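Local structure of tyrosine-protein phosphatase non-receptor type 18 (Homo sapiens, 2OC3) at residues A[164-169]-A[179-184]; A[173-178]-A[192-197]. The protein removes phosphate from phosphotyrosine in proteins, autophosphorylated tyrosine kinases among them, the chain here being its catalytic domain. One frame throughout, in Å; residues are numbered along the deposited sequence. Where two conformers were deposited one is given.

Interaction 1: residues A[164-169]-A[179-184]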
loop_
_atom_site.group_PDB
_atom_site.type_symbol
_atom_site.label_atom_id
_atom_site.label_comp_id
_atom_site.label_asym_id
_atom_site.label_seq_id
_atom_site.Cartn_x
_atom_site.Cartn_y
_atom_site.Cartn_z
ATOM N N THR A 164 12.306 15.638 8.855
ATOM C CA THR A 164 13.657 15.445 9.380
ATOM C C THR A 164 13.947 13.975 9.595
ATOM O O THR A 164 13.110 13.245 10.077
ATOM C CB THR A 164 13.803 16.188 10.711
ATOM O OG1 THR A 164 13.548 17.585 10.502
ATOM C CG2 THR A 164 15.180 16.037 11.283
ATOM N N LEU A 165 15.143 13.554 9.205
ATOM C CA LEU A 165 15.588 12.207 9.451
ATOM C C LEU A 165 16.204 12.060 10.846
ATOM O O LEU A 165 17.225 12.715 11.177
ATOM C CB LEU A 165 16.587 11.765 8.375
ATOM C CG LEU A 165 17.024 10.308 8.452
ATOM C CD1 LEU A 165 15.888 9.338 8.086
ATOM C CD2 LEU A 165 18.202 10.085 7.519
ATOM N N ILE A 166 15.582 11.223 11.657
ATOM C CA ILE A 166 16.092 10.925 13.000
ATOM C C ILE A 166 17.060 9.734 12.994
ATOM O O ILE A 166 18.101 9.789 13.640
ATOM C CB ILE A 166 14.933 10.622 13.990
ATOM C CG1 ILE A 166 13.945 11.776 14.046
ATOM C CG2 ILE A 166 15.451 10.286 15.388
ATOM C CD1 ILE A 166 14.539 13.147 14.413
ATOM N N LYS A 167 16.768 8.689 12.236
ATOM C CA LYS A 167 17.580 7.481 12.237
ATOM C C LYS A 167 17.231 6.662 11.014
ATOM O O LYS A 167 16.090 6.732 10.508
ATOM C CB LYS A 167 17.294 6.670 13.496
ATOM C CG LYS A 167 18.327 5.621 13.826
ATOM C CD LYS A 167 17.875 4.796 15.016
ATOM C CE LYS A 167 18.794 3.603 15.256
ATOM N NZ LYS A 167 20.165 4.022 15.653
ATOM N N GLU A 168 18.209 5.909 10.524
ATOM C CA GLU A 168 18.016 4.897 9.478
ATOM C C GLU A 168 18.597 3.586 9.964
ATOM O O GLU A 168 19.665 3.597 10.618
ATOM C CB GLU A 168 18.786 5.262 8.196
ATOM C CG GLU A 168 18.163 6.356 7.404
ATOM C CD GLU A 168 18.730 6.481 5.998
ATOM O OE1 GLU A 168 19.948 6.307 5.803
ATOM O OE2 GLU A 168 17.946 6.765 5.078
ATOM N N LYS A 169 17.947 2.467 9.668
ATOM C CA LYS A 169 18.372 1.133 10.151
ATOM C C LYS A 169 18.011 0.087 9.091
ATOM O O LYS A 169 16.850 -0.001 8.683
ATOM C CB LYS A 169 17.646 0.762 11.458
ATOM C CG LYS A 169 17.864 -0.681 11.962
ATOM C CD LYS A 169 17.288 -0.932 13.355
ATOM N N THR A 179 13.239 6.528 10.599
ATOM C CA THR A 179 12.505 7.166 11.653
ATOM C C THR A 179 12.506 8.634 11.277
ATOM O O THR A 179 13.585 9.271 11.173
ATOM C CB THR A 179 13.233 6.970 13.005
ATOM O OG1 THR A 179 13.418 5.559 13.232
ATOM C CG2 THR A 179 12.439 7.591 14.150
ATOM N N LEU A 180 11.311 9.186 11.043
ATOM C CA LEU A 180 11.164 10.526 10.561
ATOM C C LEU A 180 10.474 11.367 11.618
ATOM O O LEU A 180 9.641 10.861 12.372
ATOM C CB LEU A 180 10.273 10.540 9.310
ATOM C CG LEU A 180 10.739 9.681 8.153
ATOM C CD1 LEU A 180 9.732 9.743 6.950
ATOM C CD2 LEU A 180 12.119 10.155 7.688
ATOM N N LYS A 181 10.808 12.655 11.624
ATOM C CA LYS A 181 10.077 13.675 12.385
ATOM C C LYS A 181 9.399 14.516 11.326
ATOM O O LYS A 181 10.079 15.035 10.433
ATOM C CB LYS A 181 11.000 14.556 13.249
ATOM C CG LYS A 181 10.255 15.757 13.864
ATOM C CD LYS A 181 11.032 16.447 14.976
ATOM C CE LYS A 181 12.327 16.934 14.464
ATOM N NZ LYS A 181 13.004 17.845 15.480
ATOM N N VAL A 182 8.074 14.639 11.411
ATOM C CA VAL A 182 7.276 15.396 10.428
ATOM C C VAL A 182 6.648 16.559 11.215
ATOM O O VAL A 182 5.950 16.343 12.219
ATOM C CB VAL A 182 6.195 14.533 9.805
ATOM C CG1 VAL A 182 5.395 15.361 8.838
ATOM C CG2 VAL A 182 6.828 13.293 9.166
ATOM N N THR A 183 6.913 17.793 10.779
ATOM C CA THR A 183 6.455 19.001 11.453
ATOM C C THR A 183 5.532 19.777 10.535
ATOM O O THR A 183 5.895 20.060 9.384
ATOM C CB THR A 183 7.621 19.858 11.961
ATOM O OG1 THR A 183 8.396 19.045 12.862
ATOM C CG2 THR A 183 7.112 21.116 12.665
ATOM N N PHE A 184 4.371 20.123 11.060
ATOM C CA PHE A 184 3.326 20.862 10.302
ATOM C C PHE A 184 2.576 21.724 11.310
ATOM O O PHE A 184 2.076 21.198 12.321
ATOM C CB PHE A 184 2.376 19.841 9.665
ATOM C CG PHE A 184 1.134 20.441 9.025
ATOM C CD1 PHE A 184 1.237 21.109 7.824
ATOM C CD2 PHE A 184 -0.099 20.364 9.643
ATOM C CE1 PHE A 184 0.105 21.646 7.215
ATOM C CE2 PHE A 184 -1.237 20.912 9.052
ATOM C CZ PHE A 184 -1.123 21.543 7.832
HETATM O O HOH W 1 10.864 18.136 11.100
#

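Interaction 2: residues A[173-178]-A[192-197]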
loop_
_atom_site.group_PDB
_atom_site.type_symbol
_atom_site.label_atom_id
_atom_site.label_comp_id
_atom_site.label_asym_id
_atom_site.label_seq_id
_atom_site.Cartn_x
_atom_site.Cartn_y
_atom_site.Cartn_z
ATOM N N GLU A 173 18.911 -7.462 4.656
ATOM C CA GLU A 173 19.529 -6.912 3.442
ATOM C C GLU A 173 18.550 -6.251 2.479
ATOM O O GLU A 173 18.954 -5.514 1.554
ATOM C CB GLU A 173 20.377 -7.949 2.677
ATOM C CG GLU A 173 19.623 -9.083 2.099
ATOM C CD GLU A 173 20.500 -10.020 1.262
ATOM O OE1 GLU A 173 20.825 -9.677 0.094
ATOM O OE2 GLU A 173 20.856 -11.101 1.778
ATOM N N ASP A 174 17.247 -6.501 2.685
ATOM C CA ASP A 174 16.227 -6.009 1.765
ATOM C C ASP A 174 15.322 -4.918 2.327
ATOM O O ASP A 174 14.507 -4.380 1.562
ATOM C CB ASP A 174 15.355 -7.179 1.307
ATOM C CG ASP A 174 16.166 -8.205 0.547
ATOM O OD1 ASP A 174 16.829 -7.829 -0.437
ATOM O OD2 ASP A 174 16.245 -9.379 0.992
ATOM N N ILE A 175 15.420 -4.594 3.611
ATOM C CA ILE A 175 14.459 -3.679 4.237
ATOM C C ILE A 175 15.155 -2.587 5.029
ATOM O O ILE A 175 15.960 -2.902 5.953
ATOM C CB ILE A 175 13.514 -4.405 5.231
ATOM C CG1 ILE A 175 12.821 -5.594 4.584
ATOM C CG2 ILE A 175 12.479 -3.451 5.806
ATOM C CD1 ILE A 175 11.992 -5.362 3.386
ATOM N N MET A 176 14.832 -1.341 4.692
ATOM C CA MET A 176 15.281 -0.135 5.381
ATOM C C MET A 176 14.146 0.367 6.274
ATOM O O MET A 176 12.971 0.378 5.846
ATOM C CB MET A 176 15.664 0.922 4.353
ATOM C CG MET A 176 15.742 2.330 4.849
ATOM S SD MET A 176 17.075 2.554 5.991
ATOM C CE MET A 176 18.440 2.650 4.871
ATOM N N LEU A 177 14.472 0.825 7.478
ATOM C CA LEU A 177 13.531 1.499 8.389
ATOM C C LEU A 177 14.058 2.884 8.649
ATOM O O LEU A 177 15.131 3.038 9.218
ATOM C CB LEU A 177 13.413 0.755 9.700
ATOM C CG LEU A 177 12.535 1.421 10.793
ATOM C CD1 LEU A 177 11.097 1.601 10.402
ATOM C CD2 LEU A 177 12.593 0.657 12.130
ATOM N N ARG A 178 13.310 3.932 8.257
ATOM C CA ARG A 178 13.604 5.298 8.554
ATOM C C ARG A 178 12.677 5.832 9.628
ATOM O O ARG A 178 11.468 5.640 9.575
ATOM C CB ARG A 178 13.495 6.174 7.309
ATOM C CG ARG A 178 14.353 5.713 6.125
ATOM C CD ARG A 178 14.505 6.763 5.060
ATOM N NE ARG A 178 15.428 6.311 4.004
ATOM C CZ ARG A 178 15.063 5.535 2.992
ATOM N NH1 ARG A 178 13.814 5.181 2.825
ATOM N NH2 ARG A 178 15.959 5.112 2.095
ATOM N N TYR A 192 7.239 6.433 10.942
ATOM C CA TYR A 192 8.174 5.408 10.505
ATOM C C TYR A 192 7.911 5.031 9.076
ATOM O O TYR A 192 6.734 4.824 8.719
ATOM C CB TYR A 192 8.043 4.177 11.395
ATOM C CG TYR A 192 8.528 4.424 12.833
ATOM C CD1 TYR A 192 9.868 4.290 13.138
ATOM C CD2 TYR A 192 7.673 4.809 13.840
ATOM C CE1 TYR A 192 10.360 4.532 14.427
ATOM C CE2 TYR A 192 8.152 5.068 15.168
ATOM C CZ TYR A 192 9.503 4.904 15.428
ATOM O OH TYR A 192 10.012 5.143 16.715
ATOM N N GLN A 193 8.972 4.911 8.286
ATOM C CA GLN A 193 8.868 4.455 6.890
ATOM C C GLN A 193 9.706 3.220 6.677
ATOM O O GLN A 193 10.916 3.213 6.973
ATOM C CB GLN A 193 9.349 5.542 5.948
ATOM C CG GLN A 193 9.221 5.202 4.447
ATOM C CD GLN A 193 10.394 5.650 3.609
ATOM O OE1 GLN A 193 11.467 5.921 4.136
ATOM N NE2 GLN A 193 10.190 5.781 2.298
ATOM N N LEU A 194 9.063 2.163 6.208
ATOM C CA LEU A 194 9.741 0.962 5.854
ATOM C C LEU A 194 9.829 0.897 4.353
ATOM O O LEU A 194 8.818 1.110 3.701
ATOM C CB LEU A 194 9.009 -0.243 6.377
ATOM C CG LEU A 194 9.057 -0.495 7.886
ATOM C CD1 LEU A 194 7.782 -1.202 8.439
ATOM C CD2 LEU A 194 10.297 -1.273 8.236
ATOM N N GLN A 195 11.013 0.634 3.807
ATOM C CA GLN A 195 11.201 0.614 2.363
ATOM C C GLN A 195 11.796 -0.716 1.968
ATOM O O GLN A 195 12.818 -1.125 2.489
ATOM C CB GLN A 195 12.119 1.748 1.884
ATOM C CG GLN A 195 12.140 1.811 0.333
ATOM C CD GLN A 195 13.110 2.802 -0.250
ATOM O OE1 GLN A 195 13.805 3.530 0.475
ATOM N NE2 GLN A 195 13.166 2.835 -1.591
ATOM N N TYR A 196 11.135 -1.423 1.072
ATOM C CA TYR A 196 11.618 -2.667 0.477
ATOM C C TYR A 196 12.567 -2.242 -0.650
ATOM O O TYR A 196 12.197 -1.421 -1.514
ATOM C CB TYR A 196 10.431 -3.509 -0.064
ATOM C CG TYR A 196 10.810 -4.937 -0.259
ATOM C CD1 TYR A 196 10.454 -5.887 0.662
ATOM C CD2 TYR A 196 11.585 -5.348 -1.336
ATOM C CE1 TYR A 196 10.865 -7.215 0.524
ATOM C CE2 TYR A 196 12.001 -6.653 -1.476
ATOM C CZ TYR A 196 11.634 -7.581 -0.548
ATOM O OH TYR A 196 12.079 -8.905 -0.679
ATOM N N MET A 197 13.810 -2.752 -0.599
ATOM C CA MET A 197 14.923 -2.155 -1.349
ATOM C C MET A 197 15.355 -2.918 -2.596
ATOM O O MET A 197 16.162 -2.379 -3.351
ATOM C CB MET A 197 16.164 -2.003 -0.433
ATOM C CG MET A 197 15.885 -1.201 0.807
ATOM S SD MET A 197 15.353 0.481 0.530
ATOM C CE MET A 197 16.934 1.186 -0.015
HETATM O O HOH W 2 16.158 4.714 -0.628
#

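Interaction 1: residues A[164-169]-A[179-184]
Thr179 O takes two backbone N-H groups from the opposite strand: Ile166 N donates at 2.8 Å, and Lys167 N adds a weak bond at 3.4 Å. Two successive residues thus face one, which is the definition of a classic beta bulge, and the register of the antiparallel pair 164-169 and 179-184 slips by one residue there. Thr179 N donates in return to Lys167 O. Before the bulge the ladder is regular, with Thr164 and Lys181 as a hydrogen-bonded pair, each N-H answering the other's carbonyl.

Ile166, at the bulge, points its CB toward the partner strand and sets it against Thr179 CG2, with the tip of its longer branch, CD1, 4.0 Å from Lys181 CB. On the face of Thr164, the Lys181 chain runs alongside the threonine and bends at chi3 (59°), which lays CE 4.1 Å from Thr164 CB. Thr164 OG1 stands beside its own backbone N (chi1 -59°), where it shares water 1 with Lys181 O at a distance of 2.8 Å from OG1 to the water. On the other face Leu165 CD1 meets Leu180 CD2 at 3.9 Å.

This is a hairpin pairing toward the surface of the phosphatase domain, away from the predicted catalytic cysteine. Leu180 packs on Trp120 of helix 116-125, while strand 187-196 flanks 175-184 on its other edge.

Interaction 2: residues A[173-178]-A[192-197]
Asp174 O accepts a hydrogen bond from Met197 N at 2.8 Å and also lies over one face of the Tyr196 ring, offset toward its rim; the carboxylate of Asp174 is held by His210 and Ser198. Ile175 follows, its CG2 branch touching Leu194 CD2. Met176 exchanges two backbone bonds with Gln195, and its CB lies 3.9 Å from Met197 SD. In one of its two conformers, a chi1 of 162° sets CG over the centre of the Arg178 guanidinium, 3.8 Å above the plane. Leu177 turns to the apolar face, where CD1 reaches Leu194 CD2 at 3.7 Å and the Tyr192 ring obliquely.

Arg178 pairs its backbone with Gln193 and spends its guanidinium on two glutamines. NH1 donates to Gln193 OE1 at 2.8 Å and to Gln195 OE1 at 2.9 Å, while NH2 reaches the same Gln195 oxygen at 3.1 Å. Both acceptors lie close to the guanidinium plane, although the amides themselves are turned 41° and 46° from it. Water 2 also donates to Gln195 OE1. Glu168 meets NE in a salt bridge and Trp149 adds a cation-pi contact. A leucine in place of Arg178 would probably leave these two buried amide oxygens without their shared donor and Glu168 without its mate.

This is an antiparallel hairpin in the central sheet: helix 209-222 covers the face of Ile175, Leu177 and Leu194, strands 161-170 and 130-133 flank the two strands, and Tyr196 comes within about 7 Å, between side chains, of Arg239, a probable substrate-binding residue.

In the fold
From the N-terminal side, strand 161-170 runs out, turns, and comes back as 175-184, so that interaction 1 closes a short hairpin loop. The chain then turns again into 187-196, and interaction 2 closes the second hairpin. Because 173-178 lies between 164-169 and 179-184 while 192-197 lies beyond both, the two loops cross, sharing strand 175-184 as the middle of an antiparallel meander. Interaction 1 uses the later half of that strand, interaction 2 the earlier half. A probable backbone bond between Lys169 and Leu177 and the packing of Thr179 on Tyr192 join the two contacts directly. Together they join three strands into one antiparallel run, and 187-196 in turn lies parallel to 130-133.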